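Long-range contact in CalS11 (Micromonospora echinospora, PDB 3TOS), which is probably an O-methyltransferase acting in calicheamicin biosynthesis, and is seen here with S-adenosyl-L-homocysteine bound: residues 91-102 against 151-161. Numbering follows the deposited sequence. Where two conformers were deposited one is given.
Sequences RGVYEPYNPLRR and DFFGHVTQRSV
Asp151 faces Arg91 chiefly through water: one molecule accepts from Arg91 NH2 and donates to Asp151 OD2, while the direct salt bridge is long, NH2 to OD2 4.0 Å. Next, Phe152 presents a ring face to the edge of Tyr97, a T-shaped pair with planes at 86° and Tyr97 CE1 over the ring centre; Tyr97 OH is hydrogen-bonded to Gly92 O of a neighbouring subunit. Phe153 turns a face to Pro99, whose CB sits 3.9 Å from the ring centroid in a CH-pi contact. Gln158 O takes a weak hydrogen bond from Arg102 NE, whose guanidinium also bonds through NH1 to Tyr174 OH. Arg159 O accepts from Arg91 NH1 at 2.8 Å, the donor standing above the carbonyl plane; the same NH1 also grips Arg101 O. Extended through chi1 (179°) and chi2, the Arg91 chain bends at chi3, which helps set NH1 between both carbonyls. Arg159 NH1 lies over the Arg91 guanidinium while its NH1 and NH2 both grip Asp151 OD2; Glu148 pairs with Arg91 NH2. A leucine in place of Arg91 would probably leave Arg159 O and Arg101 O without this shared donor. Polar and aromatic contacts thus tie the turns after helix 82-94 to the loop entering strand 160-164, outermost in this chain's Rossmann-like sheet, the buried arginines' charge probably balanced by those carboxylates.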
ATOM      1  N   ARG B  91     -23.634 -11.684  15.395  1.00  9.47           N
ATOM      2  CA  ARG B  91     -22.771 -12.685  16.028  1.00  8.76           C
ATOM      3  C   ARG B  91     -22.932 -14.035  15.327  1.00 10.07           C
ATOM      4  O   ARG B  91     -21.958 -14.804  15.188  1.00 10.61           O
ATOM      5  CB  ARG B  91     -23.076 -12.760  17.539  1.00  9.50           C
ATOM      6  CG  ARG B  91     -22.264 -13.782  18.302  1.00  9.37           C
ATOM      7  CD  ARG B  91     -22.626 -13.824  19.776  1.00  8.52           C
ATOM      8  NE  ARG B  91     -24.038 -14.223  19.958  1.00 10.20           N
ATOM      9  CZ  ARG B  91     -24.680 -14.184  21.135  1.00 11.06           C
ATOM     10  NH1 ARG B  91     -24.025 -13.799  22.250  1.00 11.76           N
ATOM     11  NH2 ARG B  91     -25.984 -14.539  21.196  1.00 11.93           N
ATOM     12  N   GLY B  92     -24.143 -14.311  14.822  1.00 10.29           N
ATOM     13  CA  GLY B  92     -24.335 -15.543  14.019  1.00 10.61           C
ATOM     14  C   GLY B  92     -23.589 -15.404  12.689  1.00  9.73           C
ATOM     15  O   GLY B  92     -22.917 -16.358  12.219  1.00 10.44           O
ATOM     16  N   VAL B  93     -23.739 -14.254  12.023  1.00  7.91           N
ATOM     17  CA  VAL B  93     -23.018 -14.069  10.780  1.00  8.08           C
ATOM     18  C   VAL B  93     -21.497 -14.230  10.899  1.00  8.48           C
ATOM     19  O   VAL B  93     -20.872 -14.944  10.075  1.00 10.15           O
ATOM     20  CB  VAL B  93     -23.291 -12.656  10.189  1.00  9.17           C
ATOM     21  CG1 VAL B  93     -22.527 -12.442   8.947  1.00 10.04           C
ATOM     22  CG2 VAL B  93     -24.841 -12.493   9.944  1.00  9.81           C
ATOM     23  N   TYR B  94     -20.905 -13.606  11.920  1.00  8.55           N
ATOM     24  CA  TYR B  94     -19.422 -13.507  11.932  1.00  8.52           C
ATOM     25  C   TYR B  94     -18.731 -14.509  12.854  1.00  7.05           C
ATOM     26  O   TYR B  94     -17.561 -14.820  12.674  1.00  8.28           O
ATOM     27  CB  TYR B  94     -19.007 -12.113  12.412  1.00  8.81           C
ATOM     28  CG  TYR B  94     -19.407 -11.007  11.476  1.00  9.66           C
ATOM     29  CD1 TYR B  94     -19.013 -11.031  10.128  1.00 10.52           C
ATOM     30  CD2 TYR B  94     -20.200  -9.956  11.924  1.00  9.45           C
ATOM     31  CE1 TYR B  94     -19.363  -9.988   9.249  1.00 10.01           C
ATOM     32  CE2 TYR B  94     -20.598  -8.914  11.036  1.00 11.36           C
ATOM     33  CZ  TYR B  94     -20.167  -8.961   9.704  1.00 10.23           C
ATOM     34  OH  TYR B  94     -20.500  -7.999   8.816  1.00 11.44           O
ATOM     35  N   GLU B  95     -19.450 -15.005  13.875  1.00  7.11           N
ATOM     36  CA  GLU B  95     -18.798 -15.775  14.980  1.00  8.03           C
ATOM     37  C   GLU B  95     -19.525 -17.041  15.447  1.00  8.88           C
ATOM     38  O   GLU B  95     -19.817 -17.214  16.637  1.00 10.24           O
ATOM     39  CB  GLU B  95     -18.540 -14.862  16.147  1.00  9.43           C
ATOM     40  CG  GLU B  95     -17.570 -13.749  15.833  1.00  9.48           C
ATOM     41  CD  GLU B  95     -17.165 -13.055  17.098  1.00  9.56           C
ATOM     42  OE1 GLU B  95     -18.018 -12.385  17.750  1.00  9.45           O
ATOM     43  OE2 GLU B  95     -15.956 -13.146  17.436  1.00 11.19           O
ATOM     44  N   PRO B  96     -19.845 -17.936  14.497  1.00  8.90           N
ATOM     45  CA  PRO B  96     -20.481 -19.202  14.884  1.00  9.45           C
ATOM     46  C   PRO B  96     -19.710 -19.930  15.963  1.00  9.36           C
ATOM     47  O   PRO B  96     -20.300 -20.635  16.796  1.00  9.67           O
ATOM     48  CB  PRO B  96     -20.501 -20.001  13.570  1.00 10.60           C
ATOM     49  CG  PRO B  96     -19.491 -19.353  12.695  1.00  9.95           C
ATOM     50  CD  PRO B  96     -19.509 -17.902  13.057  1.00  9.40           C
ATOM     51  N   TYR B  97     -18.371 -19.824  15.931  1.00  8.35           N
ATOM     52  CA  TYR B  97     -17.579 -20.662  16.827  1.00  8.73           C
ATOM     53  C   TYR B  97     -17.088 -19.934  18.078  1.00  8.98           C
ATOM     54  O   TYR B  97     -16.188 -20.424  18.766  1.00  9.71           O
ATOM     55  CB  TYR B  97     -16.407 -21.256  16.060  1.00  8.85           C
ATOM     56  CG  TYR B  97     -16.819 -22.072  14.855  1.00  8.73           C
ATOM     57  CD1 TYR B  97     -17.774 -23.107  14.971  1.00  8.84           C
ATOM     58  CD2 TYR B  97     -16.258 -21.821  13.599  1.00  9.78           C
ATOM     59  CE1 TYR B  97     -18.122 -23.864  13.878  1.00  8.07           C
ATOM     60  CE2 TYR B  97     -16.598 -22.602  12.481  1.00  9.28           C
ATOM     61  CZ  TYR B  97     -17.525 -23.626  12.639  1.00  8.72           C
ATOM     62  OH  TYR B  97     -17.845 -24.429  11.560  1.00  9.90           O
ATOM     63  N   ASN B  98     -17.656 -18.759  18.376  1.00  8.84           N
ATOM     64  CA  ASN B  98     -17.221 -18.001  19.562  1.00  8.77           C
ATOM     65  C   ASN B  98     -18.304 -17.939  20.657  1.00 10.31           C
ATOM     66  O   ASN B  98     -19.136 -17.015  20.655  1.00 11.27           O
ATOM     67  CB  ASN B  98     -16.715 -16.574  19.162  1.00  8.92           C
ATOM     68  CG  ASN B  98     -16.237 -15.815  20.336  1.00  8.86           C
ATOM     69  OD1 ASN B  98     -16.241 -16.342  21.463  1.00  9.50           O
ATOM     70  ND2 ASN B  98     -15.715 -14.621  20.117  1.00 10.16           N
ATOM     71  N   PRO B  99     -18.299 -18.932  21.588  1.00  9.84           N
ATOM     72  CA  PRO B  99     -19.292 -18.991  22.648  1.00  9.89           C
ATOM     73  C   PRO B  99     -18.946 -18.006  23.769  1.00  9.92           C
ATOM     74  O   PRO B  99     -19.729 -17.819  24.684  1.00 11.37           O
ATOM     75  CB  PRO B  99     -19.239 -20.465  23.079  1.00 10.60           C
ATOM     76  CG  PRO B  99     -17.736 -20.825  22.917  1.00 11.14           C
ATOM     77  CD  PRO B  99     -17.375 -20.101  21.601  1.00 11.19           C
ATOM     78  N   LEU B 100     -17.796 -17.353  23.676  1.00  9.09           N
ATOM     79  CA  LEU B 100     -17.424 -16.363  24.713  1.00  8.68           C
ATOM     80  C   LEU B 100     -17.882 -14.942  24.412  1.00  9.56           C
ATOM     81  O   LEU B 100     -17.769 -14.075  25.292  1.00 11.08           O
ATOM     82  CB  LEU B 100     -15.911 -16.359  24.965  1.00 10.14           C
ATOM     83  CG  LEU B 100     -15.432 -17.732  25.447  1.00 11.96           C
ATOM     84  CD1 LEU B 100     -13.918 -17.617  25.811  1.00 11.33           C
ATOM     85  CD2 LEU B 100     -16.206 -18.310  26.667  1.00 13.78           C
ATOM     86  N   ARG B 101     -18.368 -14.718  23.199  1.00 10.07           N
ATOM     87  CA  ARG B 101     -18.806 -13.389  22.817  1.00  8.70           C
ATOM     88  C   ARG B 101     -20.184 -13.144  23.415  1.00  9.33           C
ATOM     89  O   ARG B 101     -21.198 -13.248  22.725  1.00 11.19           O
ATOM     90  CB  ARG B 101     -18.852 -13.178  21.301  1.00  8.40           C
ATOM     91  CG  ARG B 101     -19.183 -11.711  20.908  1.00  9.14           C
ATOM     92  CD  ARG B 101     -18.003 -10.804  21.035  1.00  8.32           C
ATOM     93  NE  ARG B 101     -17.006 -11.093  20.008  1.00  7.34           N
ATOM     94  CZ  ARG B 101     -15.765 -10.613  19.982  1.00  6.38           C
ATOM     95  NH1 ARG B 101     -15.289  -9.806  20.952  1.00  9.57           N
ATOM     96  NH2 ARG B 101     -14.989 -10.954  18.949  1.00  8.14           N
ATOM     97  N   ARG B 102     -20.240 -12.882  24.711  1.00  9.78           N
ATOM     98  CA  ARG B 102     -21.475 -12.570  25.405  1.00  9.99           C
ATOM     99  C   ARG B 102     -21.988 -11.195  24.976  1.00  9.36           C
ATOM    100  O   ARG B 102     -21.208 -10.256  24.774  1.00  9.98           O
ATOM    101  CB  ARG B 102     -21.217 -12.562  26.925  1.00 11.48           C
ATOM    102  CG  ARG B 102     -22.512 -12.424  27.788  1.00 11.65           C
ATOM    103  CD  ARG B 102     -22.189 -12.659  29.287  1.00 11.30           C
ATOM    104  NE  ARG B 102     -22.025 -14.080  29.600  1.00 12.29           N
ATOM    105  CZ  ARG B 102     -21.570 -14.516  30.768  1.00 12.62           C
ATOM    106  NH1 ARG B 102     -21.163 -13.628  31.686  1.00 13.47           N
ATOM    107  NH2 ARG B 102     -21.483 -15.848  31.016  1.00 14.27           N
ATOM    108  N   ASP B 151     -28.020 -21.034  16.800  1.00  9.94           N
ATOM    109  CA  ASP B 151     -26.569 -20.733  16.828  1.00 11.85           C
ATOM    110  C   ASP B 151     -25.790 -22.055  16.872  1.00 12.07           C
ATOM    111  O   ASP B 151     -26.248 -23.053  17.497  1.00 12.27           O
ATOM    112  CB  ASP B 151     -26.223 -19.924  18.075  1.00 12.18           C
ATOM    113  CG  ASP B 151     -26.425 -18.418  17.904  1.00 14.85           C
ATOM    114  OD1 ASP B 151     -26.424 -17.916  16.787  1.00 17.09           O
ATOM    115  OD2 ASP B 151     -26.523 -17.716  18.897  1.00 17.54           O
ATOM    116  N   PHE B 152     -24.580 -22.052  16.281  1.00 10.65           N
ATOM    117  CA  PHE B 152     -23.728 -23.215  16.456  1.00 10.08           C
ATOM    118  C   PHE B 152     -23.529 -23.581  17.923  1.00 10.83           C
ATOM    119  O   PHE B 152     -23.454 -24.805  18.298  1.00 12.80           O
ATOM    120  CB  PHE B 152     -22.388 -22.996  15.715  1.00 10.53           C
ATOM    121  CG  PHE B 152     -21.548 -24.209  15.627  1.00 11.36           C
ATOM    122  CD1 PHE B 152     -20.588 -24.454  16.588  1.00 12.05           C
ATOM    123  CD2 PHE B 152     -21.736 -25.125  14.608  1.00 11.46           C
ATOM    124  CE1 PHE B 152     -19.831 -25.623  16.543  1.00 12.70           C
ATOM    125  CE2 PHE B 152     -20.977 -26.273  14.509  1.00 12.03           C
ATOM    126  CZ  PHE B 152     -19.979 -26.514  15.481  1.00 11.71           C
ATOM    127  N   PHE B 153     -23.309 -22.560  18.744  1.00 10.73           N
ATOM    128  CA  PHE B 153     -23.132 -22.789  20.208  1.00 11.06           C
ATOM    129  C   PHE B 153     -24.420 -22.549  21.010  1.00 10.99           C
ATOM    130  O   PHE B 153     -24.385 -22.140  22.197  1.00 11.28           O
ATOM    131  CB  PHE B 153     -21.963 -21.985  20.786  1.00 11.34           C
ATOM    132  CG  PHE B 153     -20.629 -22.698  20.659  1.00 10.95           C
ATOM    133  CD1 PHE B 153     -20.286 -23.715  21.569  1.00 12.60           C
ATOM    134  CD2 PHE B 153     -19.765 -22.397  19.606  1.00 10.21           C
ATOM    135  CE1 PHE B 153     -19.081 -24.403  21.458  1.00 11.34           C
ATOM    136  CE2 PHE B 153     -18.585 -23.113  19.477  1.00  9.27           C
ATOM    137  CZ  PHE B 153     -18.253 -24.133  20.418  1.00 11.00           C
ATOM    138  N   GLY B 154     -25.561 -22.840  20.383  1.00 12.33           N
ATOM    139  CA  GLY B 154     -26.841 -22.651  21.064  1.00 12.29           C
ATOM    140  C   GLY B 154     -27.063 -23.480  22.314  1.00 12.78           C
ATOM    141  O   GLY B 154     -27.958 -23.175  23.088  1.00 14.53           O
ATOM    142  N   HIS B 155     -26.247 -24.502  22.520  1.00 12.20           N
ATOM    143  CA  HIS B 155     -26.293 -25.286  23.761  1.00 12.30           C
ATOM    144  C   HIS B 155     -25.605 -24.569  24.958  1.00 13.91           C
ATOM    145  O   HIS B 155     -25.743 -25.019  26.113  1.00 16.53           O
ATOM    146  CB  HIS B 155     -25.660 -26.668  23.559  1.00 13.64           C
ATOM    147  CG  HIS B 155     -24.272 -26.638  23.028  1.00 14.45           C
ATOM    148  ND1 HIS B 155     -23.962 -26.229  21.740  1.00 15.00           N
ATOM    149  CD2 HIS B 155     -23.116 -26.977  23.611  1.00 14.26           C
ATOM    150  CE1 HIS B 155     -22.659 -26.326  21.559  1.00 15.38           C
ATOM    151  NE2 HIS B 155     -22.127 -26.804  22.676  1.00 14.92           N
ATOM    152  N   VAL B 156     -24.851 -23.493  24.705  1.00 12.93           N
ATOM    153  CA  VAL B 156     -24.236 -22.765  25.793  1.00 12.02           C
ATOM    154  C   VAL B 156     -25.174 -21.625  26.177  1.00 11.91           C
ATOM    155  O   VAL B 156     -25.574 -20.759  25.345  1.00 12.82           O
ATOM    156  CB  VAL B 156     -22.841 -22.237  25.447  1.00 10.21           C
ATOM    157  CG1 VAL B 156     -22.278 -21.382  26.577  1.00 12.64           C
ATOM    158  CG2 VAL B 156     -21.921 -23.439  25.071  1.00 11.26           C
ATOM    159  N   THR B 157     -25.545 -21.619  27.455  1.00 10.75           N
ATOM    160  CA  THR B 157     -26.479 -20.588  27.945  1.00 12.33           C
ATOM    161  C   THR B 157     -25.738 -19.318  28.379  1.00 12.81           C
ATOM    162  O   THR B 157     -24.461 -19.283  28.413  1.00 13.19           O
ATOM    163  CB  THR B 157     -27.345 -21.135  29.119  1.00 12.99           C
ATOM    164  OG1 THR B 157     -26.508 -21.511  30.223  1.00 15.23           O
ATOM    165  CG2 THR B 157     -28.213 -22.343  28.648  1.00 15.63           C
ATOM    166  N   GLN B 158     -26.506 -18.290  28.750  0.50 13.79           N
ATOM    167  CA  GLN B 158     -25.936 -17.024  29.233  0.50 13.93           C
ATOM    168  C   GLN B 158     -25.074 -16.323  28.213  0.50 13.56           C
ATOM    169  O   GLN B 158     -24.226 -15.507  28.586  0.50 14.15           O
ATOM    170  CB  GLN B 158     -25.153 -17.158  30.550  0.50 16.52           C
ATOM    171  CG  GLN B 158     -26.022 -17.480  31.760  0.50 19.22           C
ATOM    172  CD  GLN B 158     -26.918 -16.335  32.198  0.50 20.98           C
ATOM    173  OE1 GLN B 158     -26.468 -15.371  32.839  0.50 22.87           O
ATOM    174  NE2 GLN B 158     -28.195 -16.453  31.904  0.50 20.09           N
ATOM    175  N   ARG B 159     -25.283 -16.620  26.936  0.50 11.97           N
ATOM    176  CA  ARG B 159     -24.603 -15.852  25.910  0.50 10.45           C
ATOM    177  C   ARG B 159     -25.285 -14.507  25.608  0.50  9.54           C
ATOM    178  O   ARG B 159     -24.655 -13.628  25.022  0.50  9.81           O
ATOM    179  CB  ARG B 159     -24.375 -16.708  24.651  0.50 10.24           C
ATOM    180  CG  ARG B 159     -23.334 -17.890  24.910  0.50 10.37           C
ATOM    181  CD  ARG B 159     -23.033 -18.723  23.680  0.50 11.57           C
ATOM    182  NE  ARG B 159     -24.292 -19.272  23.144  0.50 12.04           N
ATOM    183  CZ  ARG B 159     -24.915 -18.818  22.055  0.50 12.63           C
ATOM    184  NH1 ARG B 159     -24.383 -17.820  21.322  0.50 12.67           N
ATOM    185  NH2 ARG B 159     -26.076 -19.359  21.688  0.50 13.37           N
ATOM    186  N   SER B 160     -26.555 -14.347  26.012  0.50 11.31           N
ATOM    187  CA  SER B 160     -27.237 -13.053  26.024  0.50 12.44           C
ATOM    188  C   SER B 160     -27.826 -12.811  27.400  0.50 12.76           C
ATOM    189  O   SER B 160     -28.633 -13.646  27.900  0.50 12.29           O
ATOM    190  CB  SER B 160     -28.385 -13.002  25.002  0.50 13.21           C
ATOM    191  OG  SER B 160     -27.931 -13.147  23.676  0.50 15.22           O
ATOM    192  N   VAL B 161     -27.429 -11.707  28.036  1.00 13.66           N
ATOM    193  CA  VAL B 161     -27.833 -11.487  29.400  1.00 12.17           C
ATOM    194  C   VAL B 161     -28.449 -10.106  29.486  1.00 11.73           C
ATOM    195  O   VAL B 161     -27.858  -9.107  29.039  1.00 11.99           O
ATOM    196  CB  VAL B 161     -26.585 -11.524  30.294  1.00 10.71           C
ATOM    197  CG1 VAL B 161     -26.924 -11.075  31.712  1.00 12.21           C
ATOM    198  CG2 VAL B 161     -26.010 -12.950  30.273  1.00 12.67           C
TER
HETATM  199  O   HOH W   1     -26.498 -15.008  18.490  1.00 20.78           O
HETATM  200  O   HOH W   2     -23.271 -17.675  16.130  1.00 28.88           O
HETATM  201  O   HOH W   3     -24.491 -16.029  17.581  1.00 37.03           O
HETATM  202  O   HOH W   4     -22.618 -19.825  18.058  1.00 14.73           O
HETATM  203  O   HOH W   5     -21.502 -17.334  20.220  1.00 36.62           O
HETATM  204  O   HOH W   6     -22.065 -18.170  29.185  1.00 14.49           O